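Local coordinates for putative laminarinase (Phanerochaete chrysosporium, PDB 2W39), which probably hydrolyses laminarin and related beta-glucans, as a secreted beta-sandwich glycoside hydrolase of family 16, at residues S12-T17 / W289-V294; N43-Y46 / T51-L54; Q94-W99 / G268-C273; M130-G135 / S194-W199; A142-T147 / C165-P170. All blocks are in the same frame, centred on the assembly; numbering follows the deposited sequence. Where two conformers were deposited one is given.

From the N terminus, the chain soon enters contact 1, where helix 14-17 meets strand 288-297 near the C terminus, closing a loop that holds the other four contacts. Contact 2 is a local hairpin that finishes before contact 3 begins; its strand 51-55 pairs with strand 288-297, so contacts 1 and 2 touch. Contact 3 closes a second long loop by a disulfide between residues 94-99 and 268-273, and contacts 4 and 5 lie within it. Contact 4 packs the two main sheets against each other, and contact 5, within its span, lays a surface loop over strand 165-168, the neighbour of strand 129-133. None of the loops cross.

Contact 1: residues S12-T17 / W289-V294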
# COMPACT_ATOMS: atom_id res chain seq x y z
N SER A 12 5.20 18.70 -3.59
CA SER A 12 6.64 18.65 -3.83
C SER A 12 7.46 18.15 -2.63
O SER A 12 8.62 17.76 -2.79
CB SER A 12 7.15 20.02 -4.27
OG SER A 12 6.97 20.96 -3.24
N ALA A 13 6.88 18.16 -1.43
CA ALA A 13 7.60 17.67 -0.25
C ALA A 13 8.14 16.27 -0.46
O ALA A 13 9.22 15.93 0.01
CB ALA A 13 6.71 17.70 0.99
N PHE A 14 7.38 15.43 -1.16
CA PHE A 14 7.77 14.04 -1.37
C PHE A 14 9.09 13.92 -2.12
O PHE A 14 9.80 12.92 -1.96
CB PHE A 14 6.68 13.28 -2.14
CG PHE A 14 5.45 12.99 -1.33
CD1 PHE A 14 5.38 11.85 -0.54
CD2 PHE A 14 4.35 13.85 -1.39
CE1 PHE A 14 4.22 11.55 0.19
CE2 PHE A 14 3.19 13.58 -0.65
CZ PHE A 14 3.12 12.42 0.13
N LEU A 15 9.44 14.93 -2.92
CA LEU A 15 10.69 14.88 -3.70
C LEU A 15 11.92 15.05 -2.82
O LEU A 15 13.01 14.69 -3.25
CB LEU A 15 10.68 15.91 -4.83
CG LEU A 15 9.50 15.78 -5.80
CD1 LEU A 15 9.61 16.85 -6.90
CD2 LEU A 15 9.40 14.38 -6.41
N SER A 16 11.77 15.59 -1.62
CA SER A 16 12.93 15.67 -0.72
C SER A 16 12.89 14.66 0.41
O SER A 16 13.93 14.32 0.97
CB SER A 16 13.13 17.09 -0.17
OG SER A 16 11.96 17.55 0.47
N THR A 17 11.70 14.14 0.73
CA THR A 17 11.56 13.30 1.92
C THR A 17 11.45 11.80 1.60
O THR A 17 11.51 10.97 2.52
CB THR A 17 10.35 13.74 2.75
OG1 THR A 17 9.18 13.55 1.96
CG2 THR A 17 10.49 15.22 3.20
N TRP A 289 -1.56 6.55 -8.75
CA TRP A 289 -1.90 7.09 -7.45
C TRP A 289 -2.07 8.59 -7.59
O TRP A 289 -1.27 9.24 -8.26
CB TRP A 289 -0.73 6.87 -6.48
CG TRP A 289 -0.46 5.46 -6.04
CD1 TRP A 289 0.50 4.61 -6.53
CD2 TRP A 289 -1.10 4.77 -4.97
NE1 TRP A 289 0.46 3.41 -5.84
CE2 TRP A 289 -0.50 3.50 -4.87
CE3 TRP A 289 -2.13 5.11 -4.08
CZ2 TRP A 289 -0.88 2.56 -3.90
CZ3 TRP A 289 -2.53 4.16 -3.13
CH2 TRP A 289 -1.90 2.91 -3.05
N ASP A 290 -3.09 9.15 -6.92
CA ASP A 290 -3.22 10.60 -6.72
C ASP A 290 -3.38 10.75 -5.22
O ASP A 290 -4.40 10.31 -4.65
CB ASP A 290 -4.42 11.15 -7.51
CG ASP A 290 -4.67 12.64 -7.26
OD1 ASP A 290 -4.19 13.19 -6.26
OD2 ASP A 290 -5.39 13.25 -8.08
N ILE A 291 -2.35 11.29 -4.58
CA ILE A 291 -2.28 11.38 -3.13
C ILE A 291 -2.31 12.85 -2.72
O ILE A 291 -1.53 13.67 -3.24
CB ILE A 291 -1.01 10.66 -2.63
CG1 ILE A 291 -1.18 9.15 -2.86
CG2 ILE A 291 -0.76 10.96 -1.15
CD1 ILE A 291 0.11 8.35 -2.82
N ALA A 292 -3.25 13.19 -1.84
CA ALA A 292 -3.40 14.55 -1.33
C ALA A 292 -2.40 14.85 -0.22
O ALA A 292 -1.88 15.97 -0.13
CB ALA A 292 -4.84 14.77 -0.83
N SER A 293 -2.13 13.86 0.64
CA SER A 293 -1.17 14.03 1.72
C SER A 293 -0.84 12.68 2.32
O SER A 293 -1.66 11.74 2.28
CB SER A 293 -1.70 14.96 2.82
OG SER A 293 -2.88 14.44 3.40
N VAL A 294 0.34 12.61 2.92
CA VAL A 294 0.69 11.53 3.85
C VAL A 294 1.26 12.23 5.08
O VAL A 294 2.16 13.06 4.95
CB VAL A 294 1.69 10.52 3.26
CG1 VAL A 294 2.09 9.49 4.32
CG2 VAL A 294 1.10 9.82 2.03
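Phe14, on the short helix 14-17, presents the far end of its ring to Ile291 and Val294 of the last long strand. Ile291 comes first along that strand: its CG2 branch lies 4.3 Å from Phe14 CZ, a loose contact met obliquely. At Ala292 and Ser293 the strand makes a classic beta bulge, both residues facing Asp88, and the chain turns a corner. The extra residue lets Ile291 and Val294, three positions apart, both point at the helix. Val294 makes the closer contact: its CG2 methyl sits at the ring edge, in the ring plane, 3.8 Å from Phe14 CZ, and the two side chains cross at about a right angle. With CG anti to the carbonyl carbon (chi1 -72°), Phe14 extends from the helix toward the strand, and Leu52 and Phe18 also meet its side chain. A long, flat phenylalanine can span this distance, and beta-branched isoleucine and valine suit extended backbone. An alanine in place of Phe14 is likely to open a gap beside Val294 CG2 and leave Ile291 without its neighbour from the helix. Leu15 O bonds elsewhere, to Gln36; no hydrogen bond joins the segments, so their attraction is probably apolar packing and exclusion of water.

Contact 2: residues N43-Y46 / T51-L54; sequences NLTY and TLIL. With NAG (2-acetamido-2-deoxy-beta-D-glucopyranose), chain C.
Tyr46 and Ile53 face each other as a hydrogen-bonded pair of the antiparallel beta hairpin formed by strands 45-48 and 51-55. Tyr46 N donates to Ile53 O at 2.9 Å, while Ile53 N returns a straighter bond to Tyr46 O at 2.8 Å (171° at the hydrogen). Tyr46 CB and Ile53 CB stand 4.0 Å apart on the same side of the hairpin. On the other side, the non-hydrogen-bonded pair Thr45 and Leu54 run side by side, with Leu54 CD2 3.7 Å from Thr45 OG1; that hydroxyl is hydrogen-bonded to His20. A beta-branched threonine and isoleucine suit such extended backbone. Farther out, strand 288-297 pairs with residues 51-54 and Arg55 bonds to Asn43 O. Asn43 ends helix 36-41 in a Schellman motif, its positive phi being one that asparagine tolerates well, and Thr45 completes the Asn-Leu-Thr glycosylation sequon. The N-acetylglucosamine attached to Asn43 ND2 folds back along the hairpin and is also hydrogen-bonded to Arg55. Because Tyr46 CG lies anti to the backbone N (chi1 175°), its ring reaches out under the sugar in a CH-pi contact, with NAG C5 3.8 Å above the plane and over the ring centre of Tyr46.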
# COMPACT_ATOMS: atom_id res chain seq x y z
N ASN A 43 7.49 12.21 -16.49
CA ASN A 43 6.19 12.55 -15.88
C ASN A 43 5.48 11.34 -15.28
O ASN A 43 4.24 11.27 -15.27
CB ASN A 43 5.29 13.34 -16.83
CG ASN A 43 4.28 14.23 -16.10
OD1 ASN A 43 4.49 14.63 -14.94
ND2 ASN A 43 3.18 14.54 -16.78
N LEU A 44 6.27 10.41 -14.76
CA LEU A 44 5.72 9.29 -14.01
C LEU A 44 5.51 9.66 -12.55
O LEU A 44 4.70 9.04 -11.84
CB LEU A 44 6.62 8.07 -14.13
CG LEU A 44 6.84 7.63 -15.58
CD1 LEU A 44 7.76 6.45 -15.61
CD2 LEU A 44 5.52 7.30 -16.29
N THR A 45 6.25 10.66 -12.09
CA THR A 45 6.01 11.27 -10.79
C THR A 45 5.76 12.74 -11.06
O THR A 45 6.53 13.38 -11.80
CB THR A 45 7.21 11.10 -9.87
OG1 THR A 45 7.33 9.71 -9.58
CG2 THR A 45 7.07 11.88 -8.55
N TYR A 46 4.70 13.27 -10.46
CA TYR A 46 4.32 14.67 -10.61
C TYR A 46 3.98 15.12 -9.20
O TYR A 46 3.12 14.53 -8.57
CB TYR A 46 3.12 14.76 -11.55
CG TYR A 46 2.54 16.14 -11.71
CD1 TYR A 46 3.13 17.05 -12.59
CD2 TYR A 46 1.41 16.54 -11.01
CE1 TYR A 46 2.61 18.33 -12.75
CE2 TYR A 46 0.88 17.82 -11.17
CZ TYR A 46 1.49 18.70 -12.05
OH TYR A 46 0.99 19.97 -12.23
N THR A 51 -0.96 17.91 -4.70
CA THR A 51 -1.09 16.66 -5.43
C THR A 51 0.26 15.98 -5.63
O THR A 51 1.25 16.60 -6.04
CB THR A 51 -1.72 16.92 -6.81
OG1 THR A 51 -3.05 17.41 -6.63
CG2 THR A 51 -1.79 15.65 -7.63
N LEU A 52 0.27 14.67 -5.35
CA LEU A 52 1.33 13.78 -5.78
C LEU A 52 0.70 12.74 -6.69
O LEU A 52 -0.22 12.03 -6.27
CB LEU A 52 1.99 13.10 -4.59
CG LEU A 52 3.04 12.05 -4.92
CD1 LEU A 52 4.32 12.67 -5.42
CD2 LEU A 52 3.31 11.10 -3.73
N ILE A 53 1.20 12.67 -7.92
CA ILE A 53 0.82 11.59 -8.83
C ILE A 53 2.00 10.65 -9.02
O ILE A 53 3.14 11.10 -9.26
CB ILE A 53 0.43 12.14 -10.23
CG1 ILE A 53 -0.68 13.19 -10.17
CG2 ILE A 53 0.12 11.00 -11.23
CD1 ILE A 53 -1.92 12.68 -9.57
N LEU A 54 1.73 9.35 -8.89
CA LEU A 54 2.71 8.30 -9.16
C LEU A 54 2.03 7.39 -10.16
O LEU A 54 0.97 6.84 -9.86
CB LEU A 54 3.03 7.48 -7.90
CG LEU A 54 3.51 8.29 -6.69
CD1 LEU A 54 3.57 7.39 -5.47
CD2 LEU A 54 4.86 8.98 -6.96
C1 NAG C . 2.29 15.49 -16.15
C2 NAG C . 1.68 16.37 -17.26
C3 NAG C . 0.49 17.19 -16.75
C4 NAG C . -0.47 16.37 -15.90
C5 NAG C . 0.32 15.65 -14.81
C6 NAG C . -0.59 14.85 -13.87
C7 NAG C . 3.03 17.49 -19.03
C8 NAG C . 4.04 18.57 -19.26
N2 NAG C . 2.70 17.29 -17.75
O3 NAG C . -0.23 17.76 -17.83
O4 NAG C . -1.43 17.22 -15.32
O5 NAG C . 1.26 14.80 -15.44
O6 NAG C . -1.26 13.82 -14.57
O7 NAG C . 2.56 16.86 -19.98

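Contact 3: residues Q94-W99 / G268-C273. With BGC (beta-D-glucopyranose), chain B; LGC (D-glucono-1,5-lactone), chain D.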
# COMPACT_ATOMS: atom_id res chain seq x y z
N GLN A 94 -5.48 1.43 -11.14
CA GLN A 94 -6.39 0.37 -11.59
C GLN A 94 -5.99 -0.10 -12.98
O GLN A 94 -5.25 0.57 -13.69
CB GLN A 94 -7.86 0.82 -11.56
CG GLN A 94 -8.16 1.96 -12.51
CD GLN A 94 -9.63 2.30 -12.53
OE1 GLN A 94 -10.20 2.77 -11.55
NE2 GLN A 94 -10.27 2.06 -13.67
N GLY A 95 -6.47 -1.29 -13.31
CA GLY A 95 -6.24 -1.92 -14.60
C GLY A 95 -5.82 -3.37 -14.42
O GLY A 95 -5.23 -3.76 -13.41
N CYS A 96 -6.13 -4.20 -15.42
CA CYS A 96 -5.62 -5.56 -15.45
C CYS A 96 -4.11 -5.56 -15.33
O CYS A 96 -3.42 -4.79 -16.00
CB CYS A 96 -6.05 -6.22 -16.75
SG CYS A 96 -7.75 -6.87 -16.68
N GLY A 97 -3.61 -6.43 -14.45
CA GLY A 97 -2.18 -6.58 -14.24
C GLY A 97 -1.62 -5.72 -13.13
O GLY A 97 -0.50 -5.94 -12.69
N THR A 98 -2.39 -4.74 -12.66
CA THR A 98 -1.85 -3.82 -11.66
C THR A 98 -1.76 -4.44 -10.27
O THR A 98 -2.62 -5.21 -9.86
CB THR A 98 -2.65 -2.50 -11.56
OG1 THR A 98 -4.00 -2.75 -11.17
CG2 THR A 98 -2.62 -1.70 -12.87
N TRP A 99 -0.70 -4.05 -9.57
CA TRP A 99 -0.45 -4.49 -8.20
C TRP A 99 0.13 -3.30 -7.43
O TRP A 99 1.35 -3.17 -7.27
CB TRP A 99 0.47 -5.70 -8.21
CG TRP A 99 0.77 -6.30 -6.86
CD1 TRP A 99 0.27 -5.94 -5.62
CD2 TRP A 99 1.67 -7.38 -6.62
NE1 TRP A 99 0.83 -6.72 -4.64
CE2 TRP A 99 1.69 -7.62 -5.22
CE3 TRP A 99 2.48 -8.16 -7.45
CZ2 TRP A 99 2.49 -8.61 -4.64
CZ3 TRP A 99 3.27 -9.15 -6.87
CH2 TRP A 99 3.27 -9.36 -5.49
N GLY A 268 -10.93 -11.97 -14.87
CA GLY A 268 -11.50 -11.60 -16.17
C GLY A 268 -10.52 -10.96 -17.13
O GLY A 268 -10.91 -10.50 -18.20
N CYS A 269 -9.24 -10.92 -16.77
CA CYS A 269 -8.24 -10.30 -17.62
C CYS A 269 -7.80 -11.27 -18.72
O CYS A 269 -7.63 -12.46 -18.45
CB CYS A 269 -7.06 -9.83 -16.77
SG CYS A 269 -7.53 -8.60 -15.53
N PRO A 270 -7.64 -10.77 -19.96
CA PRO A 270 -7.37 -11.64 -21.12
C PRO A 270 -5.91 -12.02 -21.33
O PRO A 270 -5.01 -11.19 -21.18
CB PRO A 270 -7.86 -10.80 -22.30
CG PRO A 270 -7.60 -9.38 -21.87
CD PRO A 270 -7.77 -9.36 -20.36
N GLY A 271 -5.68 -13.28 -21.73
CA GLY A 271 -4.36 -13.74 -22.12
C GLY A 271 -3.39 -13.82 -20.97
O GLY A 271 -3.78 -14.17 -19.84
N SER A 272 -2.12 -13.56 -21.25
CA SER A 272 -1.12 -13.57 -20.19
C SER A 272 -0.91 -12.15 -19.69
O SER A 272 -1.01 -11.16 -20.44
CB SER A 272 0.23 -14.18 -20.63
OG SER A 272 1.12 -13.20 -21.16
N CYS A 273 -0.59 -12.05 -18.41
CA CYS A 273 -0.38 -10.75 -17.81
C CYS A 273 0.77 -10.01 -18.49
O CYS A 273 0.64 -8.81 -18.80
CB CYS A 273 -0.14 -10.91 -16.31
SG CYS A 273 -0.10 -9.34 -15.43
C2 BGC B . 4.82 -8.76 -0.26
C3 BGC B . 5.95 -7.78 -0.60
C4 BGC B . 5.43 -6.77 -1.60
C5 BGC B . 4.39 -5.93 -0.87
C6 BGC B . 3.87 -4.80 -1.75
C1 BGC B . 3.42 -8.13 -0.12
O1 BGC B . 2.49 -8.87 -0.93
O2 BGC B . 5.15 -9.47 0.95
O3 BGC B . 7.10 -8.48 -1.11
O4 BGC B . 6.48 -5.95 -2.10
O5 BGC B . 3.28 -6.73 -0.45
O6 BGC B . 2.85 -5.31 -2.62
C1 LGC D . 3.87 -8.18 0.20
C2 LGC D . 5.23 -8.75 -0.07
O5 LGC D . 3.51 -6.80 -0.11
O1 LGC D . 3.01 -8.90 0.68
O2 LGC D . 5.77 -9.36 1.12
C3 LGC D . 6.17 -7.68 -0.64
O3 LGC D . 7.28 -8.31 -1.31
C4 LGC D . 5.41 -6.77 -1.59
O4 LGC D . 6.29 -5.94 -2.33
C5 LGC D . 4.46 -5.93 -0.75
C6 LGC D . 3.67 -4.86 -1.50
O6 LGC D . 2.93 -5.41 -2.61
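Cys96 and Cys269 are joined by a disulfide, the one covalent tie between these segments: the SG atoms of Cys96 and Cys269 lie 2.1 Å apart, and the bond has a left-handed twist (chi3 -86°).

The remaining contacts across the segments are apolar. Pro270 CD grazes Cys96 SG at 4.4 Å, and Gly97 CA rests 3.7 Å from Cys273 SG, whose own disulfide runs to Cys254. Phe264 of helix 261-266 touches all three cysteines, Cys96, Cys269 and Cys273. Glycine suits position 97: as the third residue of a type II turn it needs positive phi, and a CB would press on the preceding carbonyl oxygen and crowd the sulfur of Cys273.

Hydrogen bonds shape the first segment from within. In that turn, residues 95-98, Gly95 O accepts from Thr98 N at 3.1 Å and from Thr98 OG1 at 2.7 Å, the hydroxyl lying in the carbonyl plane on a lone pair.

Beyond the turn, Trp99 belongs to the sugar pocket. Trp99 NE1 is hydrogen-bonded to OE2 of Glu120, a residue of the family's EXDXXE signature, and also lies 3.2 Å from lactone O6, with glucose modelled in the same place. A leucine in its place would remove the indole N-H and probably leave Glu120 without this donor and one side of the pocket less filled. The Cys96-Cys269 disulfide thus ties the turn before this strand covalently to the loop 268-273, while the sulfur of the Cys254-Cys273 bridge packs against it at Gly97.

Contact 4: residues M130-G135 / S194-W199. With LGC (D-glucono-1,5-lactone), chain D; BGC (beta-D-glucopyranose), chain B.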
# COMPACT_ATOMS: atom_id res chain seq x y z
N MET A 130 -5.21 -5.97 4.19
CA MET A 130 -4.26 -5.41 5.16
C MET A 130 -3.61 -6.61 5.83
O MET A 130 -4.31 -7.49 6.33
CB MET A 130 -5.01 -4.53 6.16
CG MET A 130 -5.62 -3.31 5.45
SD MET A 130 -7.27 -2.82 6.03
CE MET A 130 -8.23 -4.26 5.49
N THR A 131 -2.28 -6.67 5.81
CA THR A 131 -1.57 -7.92 6.09
C THR A 131 -0.27 -7.64 6.81
O THR A 131 0.44 -6.68 6.47
CB THR A 131 -1.26 -8.63 4.75
OG1 THR A 131 -2.45 -8.74 3.97
CG2 THR A 131 -0.69 -10.01 4.96
N LEU A 132 0.06 -8.50 7.76
CA LEU A 132 1.42 -8.49 8.31
C LEU A 132 2.21 -9.67 7.79
O LEU A 132 1.67 -10.78 7.62
CB LEU A 132 1.45 -8.58 9.84
CG LEU A 132 0.55 -7.62 10.61
CD1 LEU A 132 0.82 -7.75 12.10
CD2 LEU A 132 0.71 -6.18 10.17
N HIS A 133 3.50 -9.44 7.55
CA HIS A 133 4.45 -10.51 7.23
C HIS A 133 5.58 -10.40 8.23
O HIS A 133 6.15 -9.32 8.40
CB HIS A 133 5.03 -10.33 5.82
CG HIS A 133 4.02 -10.26 4.73
ND1 HIS A 133 3.93 -11.21 3.74
CD2 HIS A 133 3.08 -9.32 4.44
CE1 HIS A 133 2.96 -10.87 2.89
NE2 HIS A 133 2.43 -9.73 3.30
N THR A 134 5.90 -11.51 8.90
CA THR A 134 6.89 -11.52 9.96
C THR A 134 7.73 -12.79 9.86
O THR A 134 7.47 -13.68 9.04
CB THR A 134 6.23 -11.49 11.36
OG1 THR A 134 5.52 -12.72 11.58
CG2 THR A 134 5.28 -10.32 11.52
N GLY A 135 8.72 -12.87 10.74
CA GLY A 135 9.37 -14.15 11.05
C GLY A 135 8.57 -14.99 12.03
O GLY A 135 7.37 -14.78 12.27
N SER A 194 2.04 -2.97 21.25
CA SER A 194 0.97 -3.89 21.58
C SER A 194 0.07 -4.31 20.43
O SER A 194 -0.64 -5.29 20.56
CB SER A 194 0.08 -3.27 22.66
OG SER A 194 0.75 -3.11 23.91
N PHE A 195 0.06 -3.57 19.33
CA PHE A 195 -0.84 -3.88 18.22
C PHE A 195 -0.47 -3.08 17.00
O PHE A 195 0.27 -2.08 17.06
CB PHE A 195 -2.31 -3.59 18.58
CG PHE A 195 -2.62 -2.16 18.93
CD1 PHE A 195 -2.65 -1.16 17.95
CD2 PHE A 195 -2.91 -1.80 20.25
CE1 PHE A 195 -2.93 0.18 18.29
CE2 PHE A 195 -3.21 -0.48 20.58
CZ PHE A 195 -3.21 0.50 19.60
N ILE A 196 -1.01 -3.54 15.87
CA ILE A 196 -1.14 -2.72 14.67
C ILE A 196 -2.62 -2.66 14.32
O ILE A 196 -3.32 -3.67 14.37
CB ILE A 196 -0.28 -3.30 13.52
CG1 ILE A 196 1.21 -3.08 13.84
CG2 ILE A 196 -0.65 -2.64 12.17
CD1 ILE A 196 2.17 -3.84 12.95
N LYS A 197 -3.08 -1.45 13.98
CA LYS A 197 -4.46 -1.22 13.53
C LYS A 197 -4.44 -0.48 12.21
O LYS A 197 -3.61 0.41 12.01
CB LYS A 197 -5.24 -0.38 14.54
CG LYS A 197 -5.59 -1.12 15.83
CD LYS A 197 -6.22 -0.21 16.87
CE LYS A 197 -6.42 -0.97 18.18
NZ LYS A 197 -7.00 -0.10 19.24
N VAL A 198 -5.38 -0.82 11.33
CA VAL A 198 -5.61 -0.04 10.12
C VAL A 198 -7.09 0.35 10.10
O VAL A 198 -7.96 -0.49 10.35
CB VAL A 198 -5.27 -0.82 8.83
CG1 VAL A 198 -5.55 -0.01 7.58
CG2 VAL A 198 -3.81 -1.28 8.82
N TRP A 199 -7.34 1.62 9.76
CA TRP A 199 -8.70 2.09 9.51
C TRP A 199 -8.80 2.53 8.06
O TRP A 199 -7.90 3.24 7.56
CB TRP A 199 -9.04 3.32 10.34
CG TRP A 199 -9.14 3.15 11.82
CD1 TRP A 199 -10.29 3.06 12.55
CD2 TRP A 199 -8.06 3.14 12.76
NE1 TRP A 199 -9.99 2.97 13.90
CE2 TRP A 199 -8.63 3.02 14.05
CE3 TRP A 199 -6.66 3.24 12.64
CZ2 TRP A 199 -7.85 3.00 15.22
CZ3 TRP A 199 -5.89 3.21 13.79
CH2 TRP A 199 -6.49 3.09 15.06
C1 LGC D . 3.87 -8.18 0.20
C2 LGC D . 5.23 -8.75 -0.07
O5 LGC D . 3.51 -6.80 -0.11
O1 LGC D . 3.01 -8.90 0.68
O2 LGC D . 5.77 -9.36 1.12
C3 LGC D . 6.17 -7.68 -0.64
O3 LGC D . 7.28 -8.31 -1.31
C4 LGC D . 5.41 -6.77 -1.59
O4 LGC D . 6.29 -5.94 -2.33
C5 LGC D . 4.46 -5.93 -0.75
C6 LGC D . 3.67 -4.86 -1.50
O6 LGC D . 2.93 -5.41 -2.61
C2 BGC B . 4.82 -8.76 -0.26
C3 BGC B . 5.95 -7.78 -0.60
C4 BGC B . 5.43 -6.77 -1.60
C5 BGC B . 4.39 -5.93 -0.87
C6 BGC B . 3.87 -4.80 -1.75
C1 BGC B . 3.42 -8.13 -0.12
O1 BGC B . 2.49 -8.87 -0.93
O2 BGC B . 5.15 -9.47 0.95
O3 BGC B . 7.10 -8.48 -1.11
O4 BGC B . 6.48 -5.95 -2.10
O5 BGC B . 3.28 -6.73 -0.45
O6 BGC B . 2.85 -5.31 -2.62
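Met130 and Leu132 of one strand meet Val198 and Ile196 of another across the interior of the beta sandwich. All the contacts between the segments are apolar. Met130 SD rests 3.6 Å from Val198 CG1, and Met130 CG is 3.9 Å from the same methyl. The methionine chain bends at chi2 (141°) and chi3 (-66°), which carries its sulfur across the valine and its terminal methyl on toward Ala169; a flexible, unbranched side chain suits such a path. Leu132 and Ile196 approach tip to tip, with Leu132 CD2 3.9 Å from Ile196 CD1. No hydrogen bond crosses, as expected of residues facing each other from separate sheets.

Polar interactions gather on the other face of strand 129-133, toward the sugar. His133 NE2 comes within 2.8 Å of lactone O1 and has a weak hydrogen bond to Asp117, while its ND1 is hydrogen-bonded to OD1 of Asn162, itself a pocket residue whose ND2 bonds to the glucose; this bond would limit turning of the ring. Lactone O2 lies over one face of the imidazole of His133, 3.6 Å above the plane and toward its rim. O2 of the overlapping glucose also lies over this face, but its O1 points away from NE2.

Strand 129-133 runs between strands 115-120 and 165-168 in the ligand-binding sheet. Strand 195-202 lies in the opposing sheet, flanked by strands 185-191 and 229-232; Val116 and Phe231 help to fill the space around Leu132.

Contact 5: residues A142-T147 / C165-P170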
# COMPACT_ATOMS: atom_id res chain seq x y z
N ALA A 142 -8.47 -15.95 16.45
CA ALA A 142 -9.56 -16.16 15.50
C ALA A 142 -10.59 -15.02 15.55
O ALA A 142 -11.16 -14.66 14.53
CB ALA A 142 -10.25 -17.49 15.77
N SER A 143 -10.81 -14.48 16.75
CA SER A 143 -11.77 -13.41 16.95
C SER A 143 -11.10 -12.24 17.64
O SER A 143 -10.50 -12.40 18.69
CB SER A 143 -12.96 -13.92 17.78
OG SER A 143 -13.95 -12.91 17.96
N ARG A 144 -11.20 -11.06 17.03
CA ARG A 144 -10.79 -9.83 17.68
C ARG A 144 -11.55 -8.67 17.06
O ARG A 144 -12.07 -8.77 15.95
CB ARG A 144 -9.26 -9.63 17.60
CG ARG A 144 -8.68 -9.29 16.22
CD ARG A 144 -8.39 -10.51 15.36
NE ARG A 144 -7.49 -10.09 14.28
CZ ARG A 144 -7.06 -10.87 13.29
NH1 ARG A 144 -7.41 -12.16 13.23
NH2 ARG A 144 -6.26 -10.35 12.36
N THR A 145 -11.62 -7.58 17.80
CA THR A 145 -12.49 -6.48 17.43
C THR A 145 -11.96 -5.67 16.24
O THR A 145 -10.97 -4.94 16.35
CB THR A 145 -12.78 -5.62 18.67
OG1 THR A 145 -13.57 -6.41 19.55
CG2 THR A 145 -13.57 -4.38 18.31
N MET A 146 -12.69 -5.79 15.13
CA MET A 146 -12.37 -5.08 13.89
C MET A 146 -13.57 -5.22 12.98
O MET A 146 -14.43 -6.08 13.21
CB MET A 146 -11.12 -5.67 13.23
CG MET A 146 -11.27 -7.12 12.80
SD MET A 146 -9.67 -7.79 12.37
CE MET A 146 -10.13 -9.45 11.85
N THR A 147 -13.65 -4.37 11.96
CA THR A 147 -14.77 -4.47 11.01
C THR A 147 -14.49 -5.41 9.83
O THR A 147 -15.43 -5.88 9.17
CB THR A 147 -15.18 -3.11 10.47
OG1 THR A 147 -14.11 -2.62 9.67
CG2 THR A 147 -15.49 -2.12 11.59
N CYS A 165 -0.41 -12.74 7.60
CA CYS A 165 -1.72 -12.81 8.25
C CYS A 165 -2.54 -11.61 7.79
O CYS A 165 -2.15 -10.46 8.01
CB CYS A 165 -1.60 -12.81 9.77
SG CYS A 165 -0.62 -11.44 10.45
N GLY A 166 -3.62 -11.89 7.08
CA GLY A 166 -4.37 -10.88 6.34
C GLY A 166 -5.77 -10.63 6.87
O GLY A 166 -6.37 -11.50 7.52
N VAL A 167 -6.28 -9.45 6.55
CA VAL A 167 -7.64 -9.05 6.85
C VAL A 167 -8.18 -8.37 5.60
O VAL A 167 -7.52 -7.49 5.03
CB VAL A 167 -7.70 -8.06 8.04
CG1 VAL A 167 -9.13 -7.55 8.27
CG2 VAL A 167 -7.16 -8.72 9.32
N GLN A 168 -9.38 -8.76 5.19
CA GLN A 168 -10.08 -8.14 4.06
C GLN A 168 -11.00 -7.02 4.56
O GLN A 168 -11.79 -7.25 5.48
CB GLN A 168 -10.91 -9.19 3.32
CG GLN A 168 -10.12 -10.37 2.78
CD GLN A 168 -9.47 -10.08 1.45
OE1 GLN A 168 -8.23 -10.05 1.34
NE2 GLN A 168 -10.29 -9.87 0.42
N ALA A 169 -10.92 -5.84 3.96
CA ALA A 169 -11.85 -4.75 4.30
C ALA A 169 -13.29 -5.15 3.98
O ALA A 169 -13.52 -5.95 3.07
CB ALA A 169 -11.49 -3.49 3.58
N PRO A 170 -14.27 -4.61 4.73
CA PRO A 170 -15.65 -5.05 4.55
C PRO A 170 -16.38 -4.45 3.37
O PRO A 170 -17.47 -4.94 3.04
CB PRO A 170 -16.32 -4.61 5.85
CG PRO A 170 -15.52 -3.41 6.29
CD PRO A 170 -14.12 -3.73 5.91
O HOH W 1 -5.32 -11.96 10.24
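Val167 forms the close-packed centre, its two methyls turned to the side chains of Arg144 and Met146. CG2 of Val167 lies 3.6 Å from Arg144 NH2 and 4.0 Å from Met146 CE; the methionine comes tip to tip, its chain extended beyond CG, whereas the arginine slides past the valine in the opposite direction. Met146 CE also rests 3.6 Å above the middle of the Arg144 guanidinium, whose broad, flat face suits an apolar methyl. Several bonds hold that group in place: NE to Phe230 O, and NH1 to Pro141 O and Asn153. A water in the guanidinium plane, at its edge, accepts from Arg144 NH2 at 2.8 Å and lies 3.0 Å from Gly166 O. Val167 is on strand 165-168, which lies between strands 129-133 and 149-152 in the ligand-binding sheet of the family 16 beta sandwich. Here it points inward, also touching Ala229 and Phe231 of the opposing sheet, while residues 142-147 form a loop along the border of the two sheets. The outer part is looser. There, exposed Thr147 and Pro170 merely touch, Thr147 OG1 standing 3.7 Å from Pro170 CG and Thr147 O the same distance from Pro170 CB.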